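Local coordinates for protein 2-oxoglutarate carboxylase small subunit (Hydrogenobacter thermophilus, PDB 7KCT) that belongs to the biotin carboxylase family, has an ATP-grasp domain and binds ADP, bicarbonate and magnesium, at residues 223-228 with 275-280; 228-233 with 331-336; 305-310 with 340-345. All coordinates share one frame; numbering follows the deposited sequence.

In the fold
Contacts 1 and 2 lie side by side, their centres about 11 Å apart, share Asn-228 and reach the same antiparallel sheet. Contact 1 joins the loop after strand 215-223 to the start of strand 278-286, while contact 2 lays the loop 331-336 along strand 229-236, an outermost strand of that sheet within this chain. Contact 3 sets helix 305-312 on strand 341-351 of another sheet and meets contact 2 where Leu-232 O touches Thr-308 CG2. Contacts 1 and 3 are buried and contact 2 partly so. Backbone pairing and a CH-pi contact hold contact 1; a side-chain amide and apolar packing hold contact 2; contact 3 has no hydrogen bond across it and rests on packing.

Contact 1: 223-228 with 275-280; sequences GDKYGN and GYYSAG
Gly-223 and Ser-278 make an antiparallel hydrogen-bonded pair where strands 215-223 and 278-286 meet: Gly-223 N donates to Ser-278 O over 3.1 Å, and Ser-278 N to Gly-223 O over 2.7 Å. This is the tight part of the contact, and it continues at Tyr-277, whose CB lies 3.1 Å from Asp-224 O. The partly exposed side is looser and rests mainly on side chains. Tyr-277 CG stands between its own backbone N and carbonyl carbon (chi1 52°), which carries the ring alongside the loop. Lys-225 CG rests over the centre of one ring face, 3.9 Å from the centroid of Tyr-277, as a CH-pi contact. The extended lysine chain then runs past the ring, with CE near Tyr-277 CE1, and NZ ends on Ala-324 O. Within the loop, Asp-224 OD1 takes Tyr-226 N at 2.8 Å and Asn-228 N at 3.0 Å from opposite faces of the carboxylate, while OD2 receives Leu-329 N. The result is an Asx turn on a type I beta turn, Asp-224 to Gly-227, in the hairpin loop linking two antiparallel strands of the ATP-grasp sheet.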
loop_
_atom_site.group_PDB
_atom_site.type_symbol
_atom_site.label_atom_id
_atom_site.label_comp_id
_atom_site.label_asym_id
_atom_site.label_seq_id
_atom_site.Cartn_x
_atom_site.Cartn_y
_atom_site.Cartn_z
ATOM N N GLY A 223 -22.304 4.307 11.849
ATOM C CA GLY A 223 -23.721 4.588 11.650
ATOM C C GLY A 223 -23.944 5.862 10.855
ATOM O O GLY A 223 -23.137 6.790 10.900
ATOM N N ASP A 224 -25.082 5.917 10.143
ATOM C CA ASP A 224 -25.506 7.146 9.473
ATOM C C ASP A 224 -26.537 7.899 10.322
ATOM O O ASP A 224 -26.908 7.476 11.414
ATOM C CB ASP A 224 -26.021 6.857 8.058
ATOM C CG ASP A 224 -27.341 6.065 8.015
ATOM O OD1 ASP A 224 -28.114 6.112 8.994
ATOM O OD2 ASP A 224 -27.603 5.440 6.959
ATOM N N LYS A 225 -26.979 9.054 9.831
ATOM C CA LYS A 225 -27.872 9.905 10.612
ATOM C C LYS A 225 -29.322 9.420 10.587
ATOM O O LYS A 225 -30.169 10.024 11.251
ATOM C CB LYS A 225 -27.759 11.344 10.102
ATOM C CG LYS A 225 -26.348 11.937 10.357
ATOM C CD LYS A 225 -26.252 13.420 10.070
ATOM C CE LYS A 225 -24.913 14.002 10.499
ATOM N NZ LYS A 225 -24.748 15.442 10.051
ATOM N N TYR A 226 -29.597 8.335 9.861
ATOM C CA TYR A 226 -30.931 7.799 9.644
ATOM C C TYR A 226 -31.135 6.485 10.371
ATOM O O TYR A 226 -32.008 5.697 9.985
ATOM C CB TYR A 226 -31.165 7.603 8.149
ATOM C CG TYR A 226 -30.807 8.839 7.376
ATOM C CD1 TYR A 226 -31.602 9.969 7.444
ATOM C CD2 TYR A 226 -29.642 8.894 6.617
ATOM C CE1 TYR A 226 -31.265 11.116 6.753
ATOM C CE2 TYR A 226 -29.289 10.034 5.922
ATOM C CZ TYR A 226 -30.100 11.141 5.991
ATOM O OH TYR A 226 -29.743 12.276 5.295
ATOM N N GLY A 227 -30.301 6.215 11.377
ATOM C CA GLY A 227 -30.434 5.040 12.219
ATOM C C GLY A 227 -29.903 3.739 11.661
ATOM O O GLY A 227 -30.160 2.689 12.251
ATOM N N ASN A 228 -29.173 3.741 10.562
ATOM C CA ASN A 228 -28.606 2.501 10.046
ATOM C C ASN A 228 -27.183 2.342 10.594
ATOM O O ASN A 228 -26.255 3.020 10.137
ATOM C CB ASN A 228 -28.599 2.496 8.528
ATOM C CG ASN A 228 -28.001 1.216 7.953
ATOM O OD1 ASN A 228 -27.334 1.242 6.918
ATOM N ND2 ASN A 228 -28.201 0.102 8.636
ATOM N N GLY A 275 -28.439 6.530 20.039
ATOM C CA GLY A 275 -28.436 7.293 18.804
ATOM C C GLY A 275 -27.046 7.629 18.292
ATOM O O GLY A 275 -26.767 8.795 17.999
ATOM N N TYR A 276 -26.175 6.619 18.162
ATOM C CA TYR A 276 -24.809 6.843 17.686
ATOM C C TYR A 276 -24.821 6.917 16.164
ATOM O O TYR A 276 -25.479 6.117 15.504
ATOM C CB TYR A 276 -23.842 5.714 18.140
ATOM C CG TYR A 276 -22.388 6.163 18.091
ATOM C CD1 TYR A 276 -21.865 6.926 19.095
ATOM C CD2 TYR A 276 -21.550 5.841 17.018
ATOM C CE1 TYR A 276 -20.589 7.387 19.054
ATOM C CE2 TYR A 276 -20.215 6.311 16.983
ATOM C CZ TYR A 276 -19.767 7.093 18.000
ATOM O OH TYR A 276 -18.480 7.617 18.078
ATOM N N TYR A 277 -24.036 7.846 15.599
ATOM C CA TYR A 277 -23.700 7.815 14.180
ATOM C C TYR A 277 -22.257 8.301 14.010
ATOM O O TYR A 277 -21.632 8.794 14.949
ATOM C CB TYR A 277 -24.694 8.639 13.305
ATOM C CG TYR A 277 -24.963 10.079 13.737
ATOM C CD1 TYR A 277 -23.985 11.053 13.599
ATOM C CD2 TYR A 277 -26.235 10.479 14.202
ATOM C CE1 TYR A 277 -24.219 12.368 13.969
ATOM C CE2 TYR A 277 -26.486 11.813 14.589
ATOM C CZ TYR A 277 -25.480 12.750 14.458
ATOM O OH TYR A 277 -25.690 14.068 14.825
ATOM N N SER A 278 -21.734 8.129 12.800
ATOM C CA SER A 278 -20.325 8.359 12.484
ATOM C C SER A 278 -19.602 7.114 12.992
ATOM O O SER A 278 -20.244 6.081 13.237
ATOM C CB SER A 278 -19.742 9.620 13.114
ATOM O OG SER A 278 -18.479 9.868 12.493
ATOM N N ALA A 279 -18.288 7.206 13.152
ATOM C CA ALA A 279 -17.461 6.106 13.594
ATOM C C ALA A 279 -17.281 6.183 15.102
ATOM O O ALA A 279 -17.233 7.266 15.700
ATOM C CB ALA A 279 -16.085 6.126 12.915
ATOM N N GLY A 280 -17.199 5.026 15.718
ATOM C CA GLY A 280 -16.926 4.934 17.139
ATOM C C GLY A 280 -16.481 3.523 17.433
ATOM O O GLY A 280 -16.633 2.628 16.608
#

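Contact 2: 228-233 with 331-336; sequences NVIHLG and YSQEDI
The imidazole of His-231 and the amide of Gln-333 lie stacked, their planes 12° apart, with Gln-333 NE2 over the ring centre on one face, 3.3 Å above the plane of His-231. At the ring edge Gly-233 N donates to His-231 ND1 in the ring plane over 3.0 Å, and NE2 of the same ring is bonded to Glu-261 OE2, so both nitrogens are engaged and the ring's rotation is fixed. The amide is gripped by two bonds of its own. Gln-333 OE1 accepts His-231 N at 2.7 Å, in the carbonyl plane and on a lone pair, while Gln-333 NE2 gives a nearly straight bond (174°) to His-231 O over 2.9 Å, with the acceptor in the amide plane. One side-chain amide thus bonds to both backbone polar atoms of a single strand residue, much as the peptides of an adjoining strand would. The glutamine chain bends at chi2 (60°), which turns its amide back to the strand. Beside it the contact is apolar: Ile-230 CD1 lies 3.9 Å from Tyr-331 CB and 3.9 Å from Ile-336 CD1, while Leu-232 and Ile-336 cross at about a right angle, CD2 against CG2. The loop carries a 3-10 segment, 333-335, and Ser-332 N, just before it, donates to Asp-335 OD2 over 2.8 Å. Strand 229-236 pairs with strand 215-223 through Ile-230 with Leu-222 and Leu-232 with Gln-220. Helix 257-273 packs on it, Val-268 against His-231 and Ala-271 against Val-229, and Val-314, in a loop, touches both Leu-232 and Tyr-331.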
loop_
_atom_site.group_PDB
_atom_site.type_symbol
_atom_site.label_atom_id
_atom_site.label_comp_id
_atom_site.label_asym_id
_atom_site.label_seq_id
_atom_site.Cartn_x
_atom_site.Cartn_y
_atom_site.Cartn_z
ATOM N N ASN A 228 -29.173 3.741 10.562
ATOM C CA ASN A 228 -28.606 2.501 10.046
ATOM C C ASN A 228 -27.183 2.342 10.594
ATOM O O ASN A 228 -26.255 3.020 10.137
ATOM C CB ASN A 228 -28.599 2.496 8.528
ATOM C CG ASN A 228 -28.001 1.216 7.953
ATOM O OD1 ASN A 228 -27.334 1.242 6.918
ATOM N ND2 ASN A 228 -28.201 0.102 8.636
ATOM N N VAL A 229 -27.012 1.439 11.565
ATOM C CA VAL A 229 -25.744 1.204 12.249
ATOM C C VAL A 229 -25.283 -0.217 11.947
ATOM O O VAL A 229 -26.068 -1.168 12.059
ATOM C CB VAL A 229 -25.875 1.411 13.766
ATOM C CG1 VAL A 229 -24.512 1.275 14.453
ATOM C CG2 VAL A 229 -26.546 2.743 14.094
ATOM N N ILE A 230 -24.011 -0.360 11.567
ATOM C CA ILE A 230 -23.384 -1.660 11.361
ATOM C C ILE A 230 -22.125 -1.740 12.223
ATOM O O ILE A 230 -21.618 -0.736 12.738
ATOM C CB ILE A 230 -23.042 -1.937 9.884
ATOM C CG1 ILE A 230 -22.031 -0.924 9.349
ATOM C CG2 ILE A 230 -24.299 -1.939 8.984
ATOM C CD1 ILE A 230 -21.585 -1.215 7.920
ATOM N N HIS A 231 -21.624 -2.958 12.395
ATOM C CA HIS A 231 -20.321 -3.172 13.002
ATOM C C HIS A 231 -19.361 -3.658 11.923
ATOM O O HIS A 231 -19.771 -4.204 10.888
ATOM C CB HIS A 231 -20.376 -4.160 14.195
ATOM C CG HIS A 231 -20.605 -5.578 13.804
ATOM N ND1 HIS A 231 -19.607 -6.367 13.284
ATOM C CD2 HIS A 231 -21.693 -6.383 13.930
ATOM C CE1 HIS A 231 -20.081 -7.570 13.026
ATOM N NE2 HIS A 231 -21.339 -7.615 13.436
ATOM N N LEU A 232 -18.084 -3.370 12.124
ATOM C CA LEU A 232 -17.050 -3.817 11.208
ATOM C C LEU A 232 -16.126 -4.784 11.928
ATOM O O LEU A 232 -14.917 -4.774 11.742
ATOM C CB LEU A 232 -16.286 -2.631 10.608
ATOM C CG LEU A 232 -17.158 -1.681 9.766
ATOM C CD1 LEU A 232 -16.350 -0.445 9.306
ATOM C CD2 LEU A 232 -17.770 -2.441 8.554
ATOM N N GLY A 233 -16.705 -5.662 12.756
ATOM C CA GLY A 233 -15.894 -6.656 13.380
ATOM C C GLY A 233 -14.985 -6.038 14.415
ATOM O O GLY A 233 -15.128 -4.887 14.826
ATOM N N TYR A 331 -24.517 0.076 3.192
ATOM C CA TYR A 331 -24.232 -1.293 3.584
ATOM C C TYR A 331 -25.258 -1.800 4.577
ATOM O O TYR A 331 -25.799 -1.063 5.421
ATOM C CB TYR A 331 -22.846 -1.523 4.251
ATOM C CG TYR A 331 -21.619 -1.123 3.453
ATOM C CD1 TYR A 331 -21.088 -1.976 2.504
ATOM C CD2 TYR A 331 -20.970 0.085 3.674
ATOM C CE1 TYR A 331 -19.975 -1.623 1.750
ATOM C CE2 TYR A 331 -19.856 0.440 2.933
ATOM C CZ TYR A 331 -19.365 -0.414 1.972
ATOM O OH TYR A 331 -18.253 -0.049 1.229
ATOM N N SER A 332 -25.521 -3.087 4.473
ATOM C CA SER A 332 -26.160 -3.774 5.577
ATOM C C SER A 332 -25.174 -4.709 6.256
ATOM O O SER A 332 -24.122 -5.073 5.707
ATOM C CB SER A 332 -27.349 -4.661 5.136
ATOM O OG SER A 332 -28.077 -4.087 4.083
ATOM N N GLN A 333 -25.565 -5.164 7.453
ATOM C CA GLN A 333 -24.659 -6.019 8.210
ATOM C C GLN A 333 -24.234 -7.227 7.380
ATOM O O GLN A 333 -23.054 -7.579 7.395
ATOM C CB GLN A 333 -25.244 -6.478 9.544
ATOM C CG GLN A 333 -24.105 -6.998 10.490
ATOM C CD GLN A 333 -23.034 -5.910 10.806
ATOM O OE1 GLN A 333 -23.313 -4.871 11.439
ATOM N NE2 GLN A 333 -21.802 -6.180 10.393
ATOM N N GLU A 334 -25.142 -7.784 6.554
ATOM C CA GLU A 334 -24.895 -8.976 5.737
ATOM C C GLU A 334 -23.842 -8.750 4.674
ATOM O O GLU A 334 -23.233 -9.716 4.213
ATOM C CB GLU A 334 -26.187 -9.408 5.034
ATOM C CG GLU A 334 -27.156 -9.826 6.073
ATOM C CD GLU A 334 -27.970 -8.766 6.701
ATOM O OE1 GLU A 334 -27.760 -7.569 6.368
ATOM O OE2 GLU A 334 -28.840 -9.208 7.512
ATOM N N ASP A 335 -23.629 -7.509 4.266
ATOM C CA ASP A 335 -22.618 -7.207 3.265
ATOM C C ASP A 335 -21.209 -7.256 3.837
ATOM O O ASP A 335 -20.263 -7.403 3.067
ATOM C CB ASP A 335 -22.842 -5.810 2.681
ATOM C CG ASP A 335 -24.215 -5.652 2.078
ATOM O OD1 ASP A 335 -24.731 -6.642 1.530
ATOM O OD2 ASP A 335 -24.791 -4.542 2.157
ATOM N N ILE A 336 -21.058 -7.147 5.158
ATOM C CA ILE A 336 -19.756 -6.964 5.796
ATOM C C ILE A 336 -19.066 -8.320 5.919
ATOM O O ILE A 336 -19.461 -9.153 6.740
ATOM C CB ILE A 336 -19.882 -6.292 7.165
ATOM C CG1 ILE A 336 -20.610 -4.939 7.034
ATOM C CG2 ILE A 336 -18.491 -6.172 7.852
ATOM C CD1 ILE A 336 -20.289 -4.151 5.736
#

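Contact 3: 305-310 with 340-345; sequences HPVTEM and GYSIEC
Helix-on-sheet packing sets Val-307 of helix 305-312 over Ser-342 and Glu-344 of strand 341-351; the two segments run nearly antiparallel, their axes 7.5 Å apart at an angle of 161°. Val-307 CG1, anti to its carbonyl carbon (chi1 -65°), presses on the strand 3.4 Å from Glu-344 CB and 3.5 Å from Glu-344 N. Ser-342 points to the helix, and its OG lies 3.4 Å from Val-307 CA and 3.7 Å from Met-310 CG; its hydrogen bond goes instead to Val-399 O of strand 393-401. Both segments adjoin the nucleotide site: Gln-302, Val-303 and Glu-304, just before the helix, and Arg-346, just after the strand segment, line an ADP pocket, and the Glu-344 side chain is about 7 Å from a bound ADP. Extended beyond CG, Glu-344 brings OE2 to the Pro-306 ring, 3.7 Å from Pro-306 CD. OE2 is buried there with no polar partner in the model, while OE1 lies close to Glu-248 OE1. Pro-306 CD also covers one face of the His-305 imidazole. Turned aside from the strand, Glu-309 makes salt bridges to Arg-25 and Arg-375 and packs on Phe-372 of the second subunit.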
loop_
_atom_site.group_PDB
_atom_site.type_symbol
_atom_site.label_atom_id
_atom_site.label_comp_id
_atom_site.label_asym_id
_atom_site.label_seq_id
_atom_site.Cartn_x
_atom_site.Cartn_y
_atom_site.Cartn_z
ATOM N N HIS A 305 -7.729 2.179 12.988
ATOM C CA HIS A 305 -8.803 1.876 12.044
ATOM C C HIS A 305 -8.339 1.221 10.749
ATOM O O HIS A 305 -9.165 0.530 10.122
ATOM C CB HIS A 305 -9.626 3.142 11.717
ATOM C CG HIS A 305 -8.947 4.098 10.788
ATOM N ND1 HIS A 305 -8.166 5.131 11.258
ATOM C CD2 HIS A 305 -8.951 4.217 9.437
ATOM C CE1 HIS A 305 -7.678 5.818 10.231
ATOM N NE2 HIS A 305 -8.127 5.276 9.114
ATOM N N PRO A 306 -7.107 1.408 10.261
ATOM C CA PRO A 306 -6.759 0.778 8.974
ATOM C C PRO A 306 -6.816 -0.741 8.980
ATOM O O PRO A 306 -7.190 -1.306 7.945
ATOM C CB PRO A 306 -5.340 1.312 8.690
ATOM C CG PRO A 306 -5.352 2.673 9.345
ATOM C CD PRO A 306 -6.101 2.416 10.660
ATOM N N VAL A 307 -6.531 -1.444 10.084
ATOM C CA VAL A 307 -6.585 -2.904 9.985
ATOM C C VAL A 307 -7.998 -3.354 9.640
ATOM O O VAL A 307 -8.197 -4.326 8.904
ATOM C CB VAL A 307 -6.079 -3.606 11.270
ATOM C CG1 VAL A 307 -4.589 -3.321 11.502
ATOM C CG2 VAL A 307 -6.912 -3.297 12.511
ATOM N N THR A 308 -8.991 -2.660 10.171
ATOM C CA THR A 308 -10.381 -2.995 9.872
ATOM C C THR A 308 -10.733 -2.693 8.432
ATOM O O THR A 308 -11.480 -3.455 7.799
ATOM C CB THR A 308 -11.314 -2.245 10.819
ATOM O OG1 THR A 308 -11.048 -2.663 12.175
ATOM C CG2 THR A 308 -12.793 -2.527 10.386
ATOM N N GLU A 309 -10.199 -1.586 7.881
ATOM C CA GLU A 309 -10.420 -1.282 6.471
ATOM C C GLU A 309 -9.823 -2.340 5.569
ATOM O O GLU A 309 -10.393 -2.669 4.513
ATOM C CB GLU A 309 -9.839 0.095 6.107
ATOM C CG GLU A 309 -10.355 1.228 6.929
ATOM C CD GLU A 309 -9.724 2.575 6.522
ATOM O OE1 GLU A 309 -8.558 2.629 6.050
ATOM O OE2 GLU A 309 -10.422 3.597 6.639
ATOM N N MET A 310 -8.690 -2.912 5.955
ATOM C CA MET A 310 -8.075 -3.883 5.053
ATOM C C MET A 310 -8.853 -5.206 4.981
ATOM O O MET A 310 -8.797 -5.883 3.968
ATOM C CB MET A 310 -6.635 -4.173 5.464
ATOM C CG MET A 310 -5.807 -2.909 5.686
ATOM S SD MET A 310 -5.407 -2.131 4.126
ATOM C CE MET A 310 -3.986 -3.174 3.800
ATOM N N GLY A 340 -9.403 -12.390 5.407
ATOM C CA GLY A 340 -7.996 -12.454 5.735
ATOM C C GLY A 340 -7.637 -11.765 7.037
ATOM O O GLY A 340 -8.435 -11.603 7.956
ATOM N N TYR A 341 -6.370 -11.364 7.107
ATOM C CA TYR A 341 -5.779 -10.874 8.335
ATOM C C TYR A 341 -4.918 -9.656 8.039
ATOM O O TYR A 341 -4.226 -9.630 7.029
ATOM C CB TYR A 341 -4.900 -11.957 8.977
ATOM C CG TYR A 341 -5.657 -13.124 9.523
ATOM C CD1 TYR A 341 -5.945 -14.216 8.726
ATOM C CD2 TYR A 341 -6.107 -13.126 10.834
ATOM C CE1 TYR A 341 -6.659 -15.291 9.228
ATOM C CE2 TYR A 341 -6.833 -14.193 11.341
ATOM C CZ TYR A 341 -7.115 -15.263 10.532
ATOM O OH TYR A 341 -7.830 -16.326 11.034
ATOM N N SER A 342 -4.928 -8.696 8.957
ATOM C CA SER A 342 -4.206 -7.450 8.840
ATOM C C SER A 342 -3.577 -7.125 10.177
ATOM O O SER A 342 -4.171 -7.361 11.231
ATOM C CB SER A 342 -5.160 -6.346 8.354
ATOM O OG SER A 342 -4.527 -5.077 8.361
ATOM N N ILE A 343 -2.371 -6.584 10.130
ATOM C CA ILE A 343 -1.605 -6.222 11.300
ATOM C C ILE A 343 -1.107 -4.804 11.082
ATOM O O ILE A 343 -0.645 -4.467 9.985
ATOM C CB ILE A 343 -0.413 -7.188 11.515
ATOM C CG1 ILE A 343 -0.843 -8.649 11.555
ATOM C CG2 ILE A 343 0.301 -6.900 12.811
ATOM C CD1 ILE A 343 0.341 -9.649 11.658
ATOM N N GLU A 344 -1.166 -3.997 12.135
ATOM C CA GLU A 344 -0.632 -2.660 12.182
ATOM C C GLU A 344 0.398 -2.563 13.292
ATOM O O GLU A 344 0.145 -2.962 14.434
ATOM C CB GLU A 344 -1.750 -1.606 12.406
ATOM C CG GLU A 344 -1.202 -0.206 12.833
ATOM C CD GLU A 344 -2.283 0.878 12.956
ATOM O OE1 GLU A 344 -2.641 1.344 14.074
ATOM O OE2 GLU A 344 -2.763 1.306 11.901
ATOM N N CYS A 345 1.521 -1.935 12.986
ATOM C CA CYS A 345 2.536 -1.636 13.973
ATOM C C CYS A 345 2.736 -0.132 14.024
ATOM O O CYS A 345 2.844 0.515 12.980
ATOM C CB CYS A 345 3.840 -2.357 13.677
ATOM S SG CYS A 345 3.765 -4.154 13.745
#